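Local coordinates for protein glucosamine--fructose-6-phosphate aminotransferase [isomerizing] (Francisella tularensis subsp. tularensis, PDB 3TBF) that probably catalyses, with its C-terminal isomerase domain, the formation of glucosamine 6-phosphate from fructose 6-phosphate and ammonia taken from glutamine, at residues Thr230-Arg235 against Pro278-Val283; Lys305-Val310 against Asn322-Glu327; Arg95-Val100 against Gln127-Ser132; Ser90-Arg95 against Leu118-Lys123. All coordinates share one frame; numbering follows the deposited sequence.

Contact 1: Thr230-Arg235 against Pro278-Val283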
loop_
_atom_site.group_PDB
_atom_site.type_symbol
_atom_site.label_atom_id
_atom_site.label_comp_id
_atom_site.label_asym_id
_atom_site.label_seq_id
_atom_site.Cartn_x
_atom_site.Cartn_y
_atom_site.Cartn_z
ATOM N N THR A 230 2.222 -17.600 4.012
ATOM C CA THR A 230 0.955 -17.376 4.618
ATOM C C THR A 230 0.327 -16.112 4.037
ATOM O O THR A 230 0.996 -15.103 3.776
ATOM C CB THR A 230 1.086 -17.149 6.142
ATOM O OG1 THR A 230 1.653 -18.320 6.776
ATOM C CG2 THR A 230 -0.289 -16.807 6.742
ATOM N N ILE A 231 -0.986 -16.163 3.913
ATOM C CA ILE A 231 -1.755 -15.016 3.568
ATOM C C ILE A 231 -2.619 -14.491 4.709
ATOM O O ILE A 231 -3.317 -15.255 5.382
ATOM C CB ILE A 231 -2.653 -15.374 2.439
ATOM C CG1 ILE A 231 -1.772 -15.849 1.272
ATOM C CG2 ILE A 231 -3.574 -14.189 2.098
ATOM C CD1 ILE A 231 -2.313 -15.506 -0.044
ATOM N N PHE A 232 -2.555 -13.175 4.915
ATOM C CA PHE A 232 -3.346 -12.488 5.916
ATOM C C PHE A 232 -4.413 -11.673 5.182
ATOM O O PHE A 232 -4.140 -11.094 4.122
ATOM C CB PHE A 232 -2.498 -11.568 6.767
ATOM C CG PHE A 232 -1.712 -12.267 7.822
ATOM C CD1 PHE A 232 -0.642 -13.069 7.499
ATOM C CD2 PHE A 232 -2.003 -12.084 9.152
ATOM C CE1 PHE A 232 0.117 -13.708 8.484
ATOM C CE2 PHE A 232 -1.264 -12.754 10.148
ATOM C CZ PHE A 232 -0.224 -13.577 9.814
ATOM N N LEU A 233 -5.613 -11.638 5.756
ATOM C CA LEU A 233 -6.752 -10.969 5.162
ATOM C C LEU A 233 -7.499 -10.068 6.141
ATOM O O LEU A 233 -7.721 -10.437 7.287
ATOM C CB LEU A 233 -7.768 -12.007 4.635
ATOM C CG LEU A 233 -7.341 -12.894 3.473
ATOM C CD1 LEU A 233 -8.525 -13.781 3.080
ATOM C CD2 LEU A 233 -6.815 -12.105 2.275
ATOM N N GLY A 234 -7.918 -8.906 5.665
ATOM C CA GLY A 234 -8.764 -8.015 6.452
ATOM C C GLY A 234 -9.329 -6.952 5.533
ATOM O O GLY A 234 -8.800 -6.725 4.457
ATOM N N ARG A 235 -10.383 -6.291 5.977
ATOM C CA ARG A 235 -11.060 -5.271 5.226
ATOM C C ARG A 235 -11.201 -4.058 6.094
ATOM O O ARG A 235 -11.463 -4.175 7.289
ATOM C CB ARG A 235 -12.470 -5.741 4.913
ATOM C CG ARG A 235 -12.664 -6.280 3.503
ATOM C CD ARG A 235 -14.147 -6.410 3.214
ATOM N NE ARG A 235 -14.419 -6.918 1.885
ATOM C CZ ARG A 235 -14.646 -6.171 0.810
ATOM N NH1 ARG A 235 -14.642 -4.835 0.865
ATOM N NH2 ARG A 235 -14.873 -6.781 -0.336
ATOM N N PRO A 278 -1.786 -21.507 4.371
ATOM C CA PRO A 278 -2.492 -20.930 5.503
ATOM C C PRO A 278 -3.038 -19.554 5.205
ATOM O O PRO A 278 -2.327 -18.726 4.646
ATOM C CB PRO A 278 -1.424 -20.812 6.571
ATOM C CG PRO A 278 -0.319 -21.605 6.134
ATOM C CD PRO A 278 -0.351 -21.633 4.643
ATOM N N ILE A 279 -4.304 -19.341 5.536
ATOM C CA ILE A 279 -4.962 -18.066 5.390
ATOM C C ILE A 279 -5.385 -17.588 6.787
ATOM O O ILE A 279 -6.197 -18.202 7.453
ATOM C CB ILE A 279 -6.182 -18.157 4.450
ATOM C CG1 ILE A 279 -5.742 -18.271 2.996
ATOM C CG2 ILE A 279 -7.014 -16.889 4.494
ATOM C CD1 ILE A 279 -5.045 -19.542 2.659
ATOM N N VAL A 280 -4.790 -16.504 7.257
ATOM C CA VAL A 280 -5.136 -15.981 8.574
ATOM C C VAL A 280 -5.998 -14.735 8.382
ATOM O O VAL A 280 -5.629 -13.807 7.645
ATOM C CB VAL A 280 -3.915 -15.628 9.378
ATOM C CG1 VAL A 280 -4.357 -15.113 10.691
ATOM C CG2 VAL A 280 -2.995 -16.842 9.564
ATOM N N ALA A 281 -7.170 -14.725 8.971
ATOM C CA ALA A 281 -8.051 -13.604 8.763
ATOM C C ALA A 281 -8.690 -13.168 10.063
ATOM O O ALA A 281 -8.895 -13.949 10.992
ATOM C CB ALA A 281 -9.137 -13.943 7.690
ATOM N N VAL A 282 -9.060 -11.910 10.073
ATOM C CA VAL A 282 -9.677 -11.245 11.181
ATOM C C VAL A 282 -11.085 -10.914 10.700
ATOM O O VAL A 282 -11.262 -10.251 9.692
ATOM C CB VAL A 282 -8.891 -9.960 11.501
ATOM C CG1 VAL A 282 -9.702 -9.012 12.373
ATOM C CG2 VAL A 282 -7.474 -10.305 12.175
ATOM N N VAL A 283 -12.096 -11.418 11.424
ATOM C CA VAL A 283 -13.496 -11.271 11.052
ATOM C C VAL A 283 -14.278 -10.545 12.149
ATOM O O VAL A 283 -14.788 -11.156 13.089
ATOM C CB VAL A 283 -14.095 -12.653 10.794
ATOM C CG1 VAL A 283 -15.488 -12.521 10.240
ATOM C CG2 VAL A 283 -13.207 -13.455 9.830
HETATM O O HOH W 1 -11.810 -7.819 8.145
#
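Val280 N donates to Ile231 O at 2.7 Å in the middle of two parallel strands, 230-234 and 278-283, whose short axes run 18° apart. Ile231 uses both its polar atoms here, for its N donates in turn to Pro278 O at 3.0 Å, nearly straight at 172°. Val280 O then takes Leu233 N at 2.9 Å, while Val282 N reaches Leu233 O through a weak bond of 3.4 Å, long although the CA atoms of the two strands stay close. Beyond it a water takes over, accepting from Arg235 N and donating to Val282 O. The polar atoms of Phe232 face the other way and bond to Glu258 and Tyr260 of strand 256-261, so strand 230-234 is an inner strand of the sheet.

On one face of the sheet Val280 CB stands over a face of the Phe232 ring, 4.1 Å from the centroid and offset toward the rim, in a CH-pi contact. With CG1 of Val280 anti to its backbone N (chi1 -180°), that methyl lies near Phe232 CE2 and the other, CG2, meets Thr230 CG2. The other face of the sheet carries Leu233, whose CD1 packs on Ile279 CG2 at 3.7 Å while its CB meets Ala281 CB. Helices 238-253 and 335-355 pack against the Phe232 and Val280 face, and helix 289-301 against Ile279. The touching residues are all buried: main-chain polarity is met by neighbouring strands or water, leaving apolar side chains for the helices, as expected at the centre of an SIS domain's parallel sheet.

Contact 2: Lys305-Val310 against Asn322-Glu327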
loop_
_atom_site.group_PDB
_atom_site.type_symbol
_atom_site.label_atom_id
_atom_site.label_comp_id
_atom_site.label_asym_id
_atom_site.label_seq_id
_atom_site.Cartn_x
_atom_site.Cartn_y
_atom_site.Cartn_z
ATOM N N LYS A 305 -6.294 -23.146 3.878
ATOM C CA LYS A 305 -6.528 -23.514 5.259
ATOM C C LYS A 305 -6.829 -22.244 6.105
ATOM O O LYS A 305 -5.929 -21.471 6.456
ATOM C CB LYS A 305 -5.342 -24.308 5.790
ATOM C CG LYS A 305 -5.494 -24.806 7.227
ATOM C CD LYS A 305 -6.838 -25.505 7.452
ATOM C CE LYS A 305 -6.704 -26.768 8.318
ATOM N NZ LYS A 305 -6.367 -26.424 9.716
ATOM N N LEU A 306 -8.113 -22.058 6.413
ATOM C CA LEU A 306 -8.624 -20.864 7.049
ATOM C C LEU A 306 -8.405 -20.971 8.551
ATOM O O LEU A 306 -8.825 -21.970 9.178
ATOM C CB LEU A 306 -10.137 -20.675 6.782
ATOM C CG LEU A 306 -10.622 -19.946 5.511
ATOM C CD1 LEU A 306 -9.805 -20.394 4.299
ATOM C CD2 LEU A 306 -12.141 -20.149 5.229
ATOM N N ILE A 307 -7.715 -19.946 9.082
ATOM C CA ILE A 307 -7.461 -19.746 10.509
ATOM C C ILE A 307 -8.023 -18.393 10.849
ATOM O O ILE A 307 -7.483 -17.349 10.409
ATOM C CB ILE A 307 -5.971 -19.758 10.779
ATOM C CG1 ILE A 307 -5.406 -21.140 10.434
ATOM C CG2 ILE A 307 -5.705 -19.432 12.178
ATOM C CD1 ILE A 307 -3.925 -21.150 10.336
ATOM N N LEU A 308 -9.133 -18.399 11.586
ATOM C CA LEU A 308 -9.932 -17.200 11.722
ATOM C C LEU A 308 -10.048 -16.746 13.137
ATOM O O LEU A 308 -10.356 -17.527 14.006
ATOM C CB LEU A 308 -11.315 -17.415 11.163
ATOM C CG LEU A 308 -11.433 -18.007 9.754
ATOM C CD1 LEU A 308 -12.882 -18.265 9.505
ATOM C CD2 LEU A 308 -10.820 -17.117 8.668
ATOM N N PHE A 309 -9.807 -15.458 13.343
ATOM C CA PHE A 309 -10.030 -14.811 14.576
ATOM C C PHE A 309 -11.222 -13.913 14.416
ATOM O O PHE A 309 -11.252 -12.976 13.635
ATOM C CB PHE A 309 -8.816 -13.999 14.946
ATOM C CG PHE A 309 -7.589 -14.819 15.143
ATOM C CD1 PHE A 309 -7.457 -15.652 16.228
ATOM C CD2 PHE A 309 -6.576 -14.762 14.247
ATOM C CE1 PHE A 309 -6.322 -16.423 16.411
ATOM C CE2 PHE A 309 -5.434 -15.524 14.437
ATOM C CZ PHE A 309 -5.333 -16.369 15.532
ATOM N N VAL A 310 -12.218 -14.184 15.207
ATOM C CA VAL A 310 -13.576 -13.805 14.914
ATOM C C VAL A 310 -14.155 -13.208 16.170
ATOM O O VAL A 310 -13.834 -13.649 17.233
ATOM C CB VAL A 310 -14.292 -15.123 14.503
ATOM C CG1 VAL A 310 -15.735 -15.206 15.026
ATOM C CG2 VAL A 310 -14.096 -15.415 13.011
ATOM N N ASN A 322 -13.571 -27.681 8.021
ATOM C CA ASN A 322 -12.130 -27.884 8.217
ATOM C C ASN A 322 -11.244 -26.610 8.473
ATOM O O ASN A 322 -10.006 -26.682 8.408
ATOM C CB ASN A 322 -11.569 -28.681 7.025
ATOM C CG ASN A 322 -10.165 -29.240 7.289
ATOM O OD1 ASN A 322 -9.175 -28.803 6.676
ATOM N ND2 ASN A 322 -10.077 -30.210 8.200
ATOM N N SER A 323 -11.869 -25.468 8.783
ATOM C CA SER A 323 -11.150 -24.295 9.290
ATOM C C SER A 323 -10.899 -24.380 10.798
ATOM O O SER A 323 -11.422 -25.246 11.473
ATOM C CB SER A 323 -11.949 -23.031 8.996
ATOM O OG SER A 323 -13.161 -23.012 9.737
ATOM N N ILE A 324 -10.068 -23.475 11.302
ATOM C CA ILE A 324 -9.843 -23.284 12.743
ATOM C C ILE A 324 -10.388 -21.929 13.149
ATOM O O ILE A 324 -10.056 -20.921 12.559
ATOM C CB ILE A 324 -8.355 -23.310 13.105
ATOM C CG1 ILE A 324 -7.709 -24.601 12.628
ATOM C CG2 ILE A 324 -8.177 -23.217 14.605
ATOM C CD1 ILE A 324 -6.209 -24.646 12.910
ATOM N N VAL A 325 -11.215 -21.889 14.164
ATOM C CA VAL A 325 -11.886 -20.649 14.522
ATOM C C VAL A 325 -11.766 -20.356 16.002
ATOM O O VAL A 325 -12.244 -21.132 16.815
ATOM C CB VAL A 325 -13.357 -20.703 14.136
ATOM C CG1 VAL A 325 -14.009 -19.368 14.381
ATOM C CG2 VAL A 325 -13.487 -21.124 12.663
ATOM N N LEU A 326 -11.093 -19.253 16.326
ATOM C CA LEU A 326 -10.933 -18.777 17.686
ATOM C C LEU A 326 -11.772 -17.525 17.773
ATOM O O LEU A 326 -11.757 -16.712 16.854
ATOM C CB LEU A 326 -9.458 -18.488 17.994
ATOM C CG LEU A 326 -8.675 -19.726 18.467
ATOM C CD1 LEU A 326 -8.871 -20.863 17.489
ATOM C CD2 LEU A 326 -7.149 -19.520 18.692
ATOM N N GLU A 327 -12.498 -17.367 18.866
ATOM C CA GLU A 327 -13.448 -16.291 18.995
ATOM C C GLU A 327 -13.096 -15.425 20.173
ATOM O O GLU A 327 -12.521 -15.882 21.141
ATOM C CB GLU A 327 -14.865 -16.840 19.131
ATOM C CG GLU A 327 -15.188 -17.417 20.465
ATOM C CD GLU A 327 -16.645 -17.884 20.579
ATOM O OE1 GLU A 327 -17.576 -17.075 20.305
ATOM O OE2 GLU A 327 -16.840 -19.066 20.949
#
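Lys305 starts with CG anti to its backbone N (chi1 -178°) and then bends at each later torsion, which curls the chain across Asn322 at about a right angle. CE consequently comes to 3.3 Å from Asn322 O, and NZ rests 3.7 Å from Ile324 CD1, a contact with an apolar branch; the ammonium also makes a cation-pi interaction with Tyr223. On the same face as Ile324, Phe309 has CG anti to its carbonyl carbon (chi1 -62°), so its ring lies alongside Leu326 and points the same way. Its CD1 approaches Leu326 CB at 3.9 Å, with CE1 near CD2 of that leucine.

The backbones are nearly parallel, and four bonds join them. Ile324 N donates to Leu306 O at 2.9 Å, in the carbonyl plane, and Leu308 N returns a 2.9 Å bond to Ile324 O. Leu326 N follows with Leu308 O at 3.0 Å; the last, Val310 N to Leu326 O, is more bent, at 142°. Across the other face, Leu306 CB meets Ser323 CB at 3.7 Å, and one methyl of Val310, CG2, approaches Val325 CG1. The Ser323 hydroxyl is bonded to Phe320 O.

Strand 324-328 is outermost in this sheet within the chain, whereas strand 305-311 also bonds to strand 278-283 on its other side. Helix 214-221 packs against Ile324 and Leu326, and helix 289-301 against Leu306 and Leu308 on the opposite face.

Contact 3: Arg95-Val100 against Gln127-Ser132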
loop_
_atom_site.group_PDB
_atom_site.type_symbol
_atom_site.label_atom_id
_atom_site.label_comp_id
_atom_site.label_asym_id
_atom_site.label_seq_id
_atom_site.Cartn_x
_atom_site.Cartn_y
_atom_site.Cartn_z
ATOM N N ARG A 95 10.515 12.454 -2.465
ATOM C CA ARG A 95 9.545 12.690 -3.505
ATOM C C ARG A 95 9.201 14.157 -3.559
ATOM O O ARG A 95 9.205 14.855 -2.563
ATOM C CB ARG A 95 8.292 11.879 -3.222
ATOM C CG ARG A 95 7.170 12.044 -4.174
ATOM C CD ARG A 95 6.112 11.008 -3.924
ATOM N NE ARG A 95 5.160 11.332 -2.864
ATOM C CZ ARG A 95 4.261 12.320 -2.943
ATOM N NH1 ARG A 95 4.201 13.116 -4.014
ATOM N NH2 ARG A 95 3.436 12.548 -1.938
ATOM N N ASP A 96 8.865 14.608 -4.755
ATOM C CA ASP A 96 8.561 15.991 -4.985
ATOM C C ASP A 96 7.051 16.204 -4.748
ATOM O O ASP A 96 6.254 16.190 -5.713
ATOM C CB ASP A 96 8.980 16.297 -6.420
ATOM C CG ASP A 96 9.274 17.750 -6.641
ATOM O OD1 ASP A 96 8.563 18.544 -5.979
ATOM O OD2 ASP A 96 10.193 18.090 -7.473
ATOM N N ASN A 97 6.650 16.370 -3.484
ATOM C CA ASN A 97 5.238 16.403 -3.119
ATOM C C ASN A 97 4.672 17.801 -2.893
ATOM O O ASN A 97 5.408 18.780 -2.751
ATOM C CB ASN A 97 4.994 15.590 -1.859
ATOM C CG ASN A 97 5.646 16.207 -0.641
ATOM O OD1 ASN A 97 6.816 16.594 -0.673
ATOM N ND2 ASN A 97 4.892 16.308 0.441
ATOM N N VAL A 98 3.340 17.849 -2.890
ATOM C CA VAL A 98 2.565 19.044 -2.706
ATOM C C VAL A 98 1.867 18.951 -1.360
ATOM O O VAL A 98 1.313 17.918 -0.981
ATOM C CB VAL A 98 1.470 19.180 -3.777
ATOM C CG1 VAL A 98 0.579 20.412 -3.487
ATOM C CG2 VAL A 98 2.033 19.283 -5.155
ATOM N N VAL A 99 1.846 20.054 -0.652
ATOM C CA VAL A 99 1.332 20.096 0.686
ATOM C C VAL A 99 0.074 20.930 0.714
ATOM O O VAL A 99 0.128 22.128 0.508
ATOM C CB VAL A 99 2.358 20.731 1.599
ATOM C CG1 VAL A 99 1.771 20.885 3.036
ATOM C CG2 VAL A 99 3.614 19.904 1.586
ATOM N N VAL A 100 -1.061 20.293 0.946
ATOM C CA VAL A 100 -2.341 21.005 1.110
ATOM C C VAL A 100 -2.233 22.171 2.146
ATOM O O VAL A 100 -1.544 22.054 3.173
ATOM C CB VAL A 100 -3.423 19.987 1.603
ATOM C CG1 VAL A 100 -4.701 20.685 1.929
ATOM C CG2 VAL A 100 -3.640 18.826 0.533
ATOM N N GLN A 127 8.247 23.478 4.174
ATOM C CA GLN A 127 7.075 23.349 3.314
ATOM C C GLN A 127 5.895 24.025 3.974
ATOM O O GLN A 127 5.972 24.537 5.085
ATOM C CB GLN A 127 6.806 21.870 2.986
ATOM C CG GLN A 127 7.895 21.252 2.084
ATOM C CD GLN A 127 7.666 19.776 1.718
ATOM O OE1 GLN A 127 7.662 19.407 0.528
ATOM N NE2 GLN A 127 7.508 18.932 2.726
ATOM N N ASN A 128 4.782 24.002 3.282
ATOM C CA ASN A 128 3.587 24.682 3.715
ATOM C C ASN A 128 2.800 24.035 4.874
ATOM O O ASN A 128 1.586 24.145 4.908
ATOM C CB ASN A 128 2.673 24.763 2.491
ATOM C CG ASN A 128 1.619 25.829 2.616
ATOM O OD1 ASN A 128 1.787 26.807 3.381
ATOM N ND2 ASN A 128 0.520 25.663 1.860
ATOM N N TYR A 129 3.431 23.362 5.815
ATOM C CA TYR A 129 2.613 22.750 6.883
ATOM C C TYR A 129 2.346 23.782 7.970
ATOM O O TYR A 129 3.164 24.681 8.173
ATOM C CB TYR A 129 3.313 21.555 7.526
ATOM C CG TYR A 129 3.487 20.373 6.619
ATOM C CD1 TYR A 129 2.471 19.461 6.454
ATOM C CD2 TYR A 129 4.670 20.155 5.944
ATOM C CE1 TYR A 129 2.611 18.348 5.645
ATOM C CE2 TYR A 129 4.826 19.062 5.121
ATOM C CZ TYR A 129 3.788 18.149 4.983
ATOM O OH TYR A 129 3.935 17.053 4.166
ATOM N N VAL A 130 1.227 23.645 8.674
ATOM C CA VAL A 130 0.912 24.543 9.777
ATOM C C VAL A 130 1.749 24.205 11.013
ATOM O O VAL A 130 1.959 25.038 11.893
ATOM C CB VAL A 130 -0.600 24.512 10.136
ATOM C CG1 VAL A 130 -1.437 24.956 8.952
ATOM C CG2 VAL A 130 -1.052 23.131 10.592
ATOM N N GLY A 131 2.208 22.963 11.078
ATOM C CA GLY A 131 3.022 22.506 12.206
ATOM C C GLY A 131 3.243 21.005 12.218
ATOM O O GLY A 131 2.873 20.314 11.273
ATOM N N SER A 132 3.851 20.507 13.285
ATOM C CA SER A 132 4.173 19.084 13.404
ATOM C C SER A 132 3.809 18.508 14.777
ATOM O O SER A 132 3.814 19.208 15.802
ATOM C CB SER A 132 5.660 18.851 13.144
ATOM O OG SER A 132 6.443 19.704 13.961
#
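Along the rim of the N-terminal SIS domain's parallel sheet, Val99, in the loop leading to strand 103-109, sits over the Tyr129 ring on the chain entering neighbouring strand 129-136. Its CG1 is 3.7 Å from the ring centroid and only 10° off the ring normal, a CH-pi contact over the centre of the face. CG1 anti to the backbone N of Val99 (chi1 176°) leaves CG2 beside it, 3.8 Å from Tyr129 CZ, so both methyls bear on the tyrosine. The valine is bordered further by Asn128, whose CB lies 4.0 Å from CG1, and by Gln127, whose CB lies 4.0 Å from CG2.

Polar groups nearby have partners outside the two segments. Asn128 ND2 is bonded to Asp101, while Asn97 OD1 accepts from Lys123 NZ. The Tyr129 ring also meets Phe105 edge-to-face, linking the surface contact to the sheet interior. Nearby, Arg95 NH1 forms a salt bridge and Val98 N a hydrogen bond with Glu77 of the second subunit, placing this loop at the dimer interface. Strands 103-109 and 129-136 are parallel neighbours in a sheet of strand order 2-1-3-4-5, the doubly wound alpha/beta fold of SIS domains, and the loop before one packs on the chain entering the other.

Contact 4: Ser90-Arg95 against Leu118-Lys123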
loop_
_atom_site.group_PDB
_atom_site.type_symbol
_atom_site.label_atom_id
_atom_site.label_comp_id
_atom_site.label_asym_id
_atom_site.label_seq_id
_atom_site.Cartn_x
_atom_site.Cartn_y
_atom_site.Cartn_z
ATOM N N SER A 90 10.381 6.621 3.713
ATOM C CA SER A 90 11.471 6.546 2.770
ATOM C C SER A 90 11.069 6.945 1.381
ATOM O O SER A 90 11.950 7.194 0.550
ATOM C CB SER A 90 12.032 5.151 2.721
ATOM O OG SER A 90 11.117 4.264 2.108
ATOM N N GLU A 91 9.766 7.060 1.119
ATOM C CA GLU A 91 9.301 7.566 -0.183
ATOM C C GLU A 91 9.010 9.051 -0.154
ATOM O O GLU A 91 9.458 9.763 -1.083
ATOM C CB GLU A 91 8.083 6.807 -0.652
ATOM C CG GLU A 91 8.457 5.398 -1.053
ATOM C CD GLU A 91 9.162 5.361 -2.429
ATOM O OE1 GLU A 91 8.700 6.121 -3.296
ATOM O OE2 GLU A 91 10.153 4.616 -2.648
ATOM N N ILE A 92 8.295 9.549 0.866
ATOM C CA ILE A 92 7.939 10.958 0.863
ATOM C C ILE A 92 9.173 11.812 1.011
ATOM O O ILE A 92 9.233 12.948 0.519
ATOM C CB ILE A 92 6.886 11.348 1.921
ATOM C CG1 ILE A 92 6.308 12.736 1.636
ATOM C CG2 ILE A 92 7.413 11.289 3.345
ATOM C CD1 ILE A 92 5.274 13.108 2.753
ATOM N N ARG A 93 10.182 11.266 1.668
ATOM C CA ARG A 93 11.429 12.021 1.928
ATOM C C ARG A 93 12.092 12.550 0.656
ATOM O O ARG A 93 12.566 13.677 0.600
ATOM C CB ARG A 93 12.414 11.109 2.632
ATOM C CG ARG A 93 13.672 11.747 2.938
ATOM C CD ARG A 93 14.636 10.787 3.582
ATOM N NE ARG A 93 15.912 11.459 3.832
ATOM C CZ ARG A 93 16.950 10.843 4.361
ATOM N NH1 ARG A 93 16.826 9.580 4.711
ATOM N NH2 ARG A 93 18.094 11.472 4.540
ATOM N N TYR A 94 12.115 11.698 -0.361
ATOM C CA TYR A 94 12.765 12.006 -1.627
ATOM C C TYR A 94 11.807 12.370 -2.730
ATOM O O TYR A 94 12.239 12.623 -3.811
ATOM C CB TYR A 94 13.581 10.811 -2.060
ATOM C CG TYR A 94 14.669 10.441 -1.082
ATOM C CD1 TYR A 94 14.615 9.231 -0.385
ATOM C CD2 TYR A 94 15.741 11.295 -0.839
ATOM C CE1 TYR A 94 15.568 8.890 0.544
ATOM C CE2 TYR A 94 16.739 10.957 0.091
ATOM C CZ TYR A 94 16.630 9.753 0.778
ATOM O OH TYR A 94 17.598 9.406 1.686
ATOM N N ARG A 95 10.515 12.454 -2.465
ATOM C CA ARG A 95 9.545 12.690 -3.505
ATOM C C ARG A 95 9.201 14.157 -3.559
ATOM O O ARG A 95 9.205 14.855 -2.563
ATOM C CB ARG A 95 8.292 11.879 -3.222
ATOM C CG ARG A 95 7.170 12.044 -4.174
ATOM C CD ARG A 95 6.112 11.008 -3.924
ATOM N NE ARG A 95 5.160 11.332 -2.864
ATOM C CZ ARG A 95 4.261 12.320 -2.943
ATOM N NH1 ARG A 95 4.201 13.116 -4.014
ATOM N NH2 ARG A 95 3.436 12.548 -1.938
ATOM N N LEU A 118 12.485 11.074 10.670
ATOM C CA LEU A 118 13.121 12.289 11.164
ATOM C C LEU A 118 13.499 13.215 10.031
ATOM O O LEU A 118 13.283 14.415 10.119
ATOM C CB LEU A 118 14.373 11.935 11.952
ATOM C CG LEU A 118 15.160 13.096 12.503
ATOM C CD1 LEU A 118 14.341 13.916 13.457
ATOM C CD2 LEU A 118 16.405 12.548 13.189
ATOM N N GLU A 119 14.058 12.689 8.952
ATOM C CA GLU A 119 14.399 13.578 7.854
ATOM C C GLU A 119 13.160 14.104 7.091
ATOM O O GLU A 119 13.224 15.167 6.502
ATOM C CB GLU A 119 15.359 12.883 6.912
ATOM C CG GLU A 119 16.706 12.567 7.556
ATOM C CD GLU A 119 17.506 13.830 7.856
ATOM O OE1 GLU A 119 17.228 14.889 7.217
ATOM O OE2 GLU A 119 18.399 13.737 8.748
ATOM N N SER A 120 12.042 13.365 7.086
ATOM C CA SER A 120 10.780 13.895 6.559
ATOM C C SER A 120 10.305 15.039 7.427
ATOM O O SER A 120 9.801 16.036 6.921
ATOM C CB SER A 120 9.692 12.825 6.484
ATOM O OG SER A 120 10.035 11.853 5.529
ATOM N N LEU A 121 10.491 14.942 8.739
ATOM C CA LEU A 121 10.093 16.068 9.537
ATOM C C LEU A 121 10.955 17.297 9.154
ATOM O O LEU A 121 10.439 18.388 8.930
ATOM C CB LEU A 121 10.114 15.730 11.019
ATOM C CG LEU A 121 9.908 16.886 12.013
ATOM C CD1 LEU A 121 8.551 17.509 11.867
ATOM C CD2 LEU A 121 10.153 16.464 13.473
ATOM N N ARG A 122 12.255 17.113 9.011
ATOM C CA ARG A 122 13.131 18.248 8.728
ATOM C C ARG A 122 12.784 18.904 7.413
ATOM O O ARG A 122 12.798 20.130 7.306
ATOM C CB ARG A 122 14.597 17.838 8.769
ATOM C CG ARG A 122 15.023 17.607 10.205
ATOM C CD ARG A 122 16.237 16.738 10.318
ATOM N NE ARG A 122 16.619 16.622 11.731
ATOM C CZ ARG A 122 17.675 15.942 12.174
ATOM N NH1 ARG A 122 18.460 15.300 11.315
ATOM N NH2 ARG A 122 17.946 15.893 13.471
ATOM N N LYS A 123 12.442 18.092 6.426
ATOM C CA LYS A 123 12.034 18.613 5.145
ATOM C C LYS A 123 10.726 19.390 5.263
ATOM O O LYS A 123 10.578 20.465 4.681
ATOM C CB LYS A 123 11.954 17.460 4.133
ATOM C CG LYS A 123 10.991 17.655 2.989
ATOM C CD LYS A 123 11.109 16.559 1.908
ATOM C CE LYS A 123 9.711 16.316 1.245
ATOM N NZ LYS A 123 9.863 15.780 -0.115
#
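The Arg93 guanidinium is sandwiched: Glu119 CB lies 3.4 Å above one face, offset toward the rim, and Tyr94 OH lies 3.0 Å above the opposite face, over its centre. Arg93 is fully extended from CG to NE, and Glu119 runs alongside it in the same direction, bringing Glu119 CG to 3.5 Å from Arg93 NH2. The carboxylate plane is turned 25° from the guanidinium. Glu119 OE1 is well out of the guanidinium plane and 4.4 Å from Arg93 NH2, so any attraction is probably one of charge alone, with no N-H aimed at the oxygen. The salt bridges go elsewhere: Arg93 NH1 to Asp116, and Glu119 OE2 to Arg122.

Here the segment around helix 89-92 meets helix 115-124 of the alpha/beta SIS domain, beside strand 56-61, whose Val60 touches both Ile92 and Ser120. Between the helices Ile92 CG2 approaches Ser120 OG at 3.5 Å; that hydroxyl is bonded to Asp116 O.

One turn on from Glu119, Lys123 reaches back across the gap. With CG anti to its backbone N (chi1 153°) and a bend at chi3, it brings NZ to Ile92 O in a 3.0 Å bond and to Arg93 O in a weak one of 3.5 Å. Arg95 O lies 2.7 Å from Lys123 NZ.

How the contacts relate
The four contacts fall into two pairs, one in each SIS domain. Contacts 1 and 2, with centres 10 Å apart, share one five-stranded parallel sheet; strands 278-283 and 305-311 are neighbours in it, joined by probable hydrogen bonds at Ile279. Contacts 3 and 4, centres 11 Å apart, share Arg95 and lie in the earlier domain, their segments alternating along the chain. Contact 2 lies about 44 Å from contact 3 and 40 Å from contact 4, centre to centre, across the chain's centre. Both contacts 3 and 4 touch the second subunit, as does Arg235 of contact 1, which packs on Tyr94 there, so the dimer brings the two domain types together.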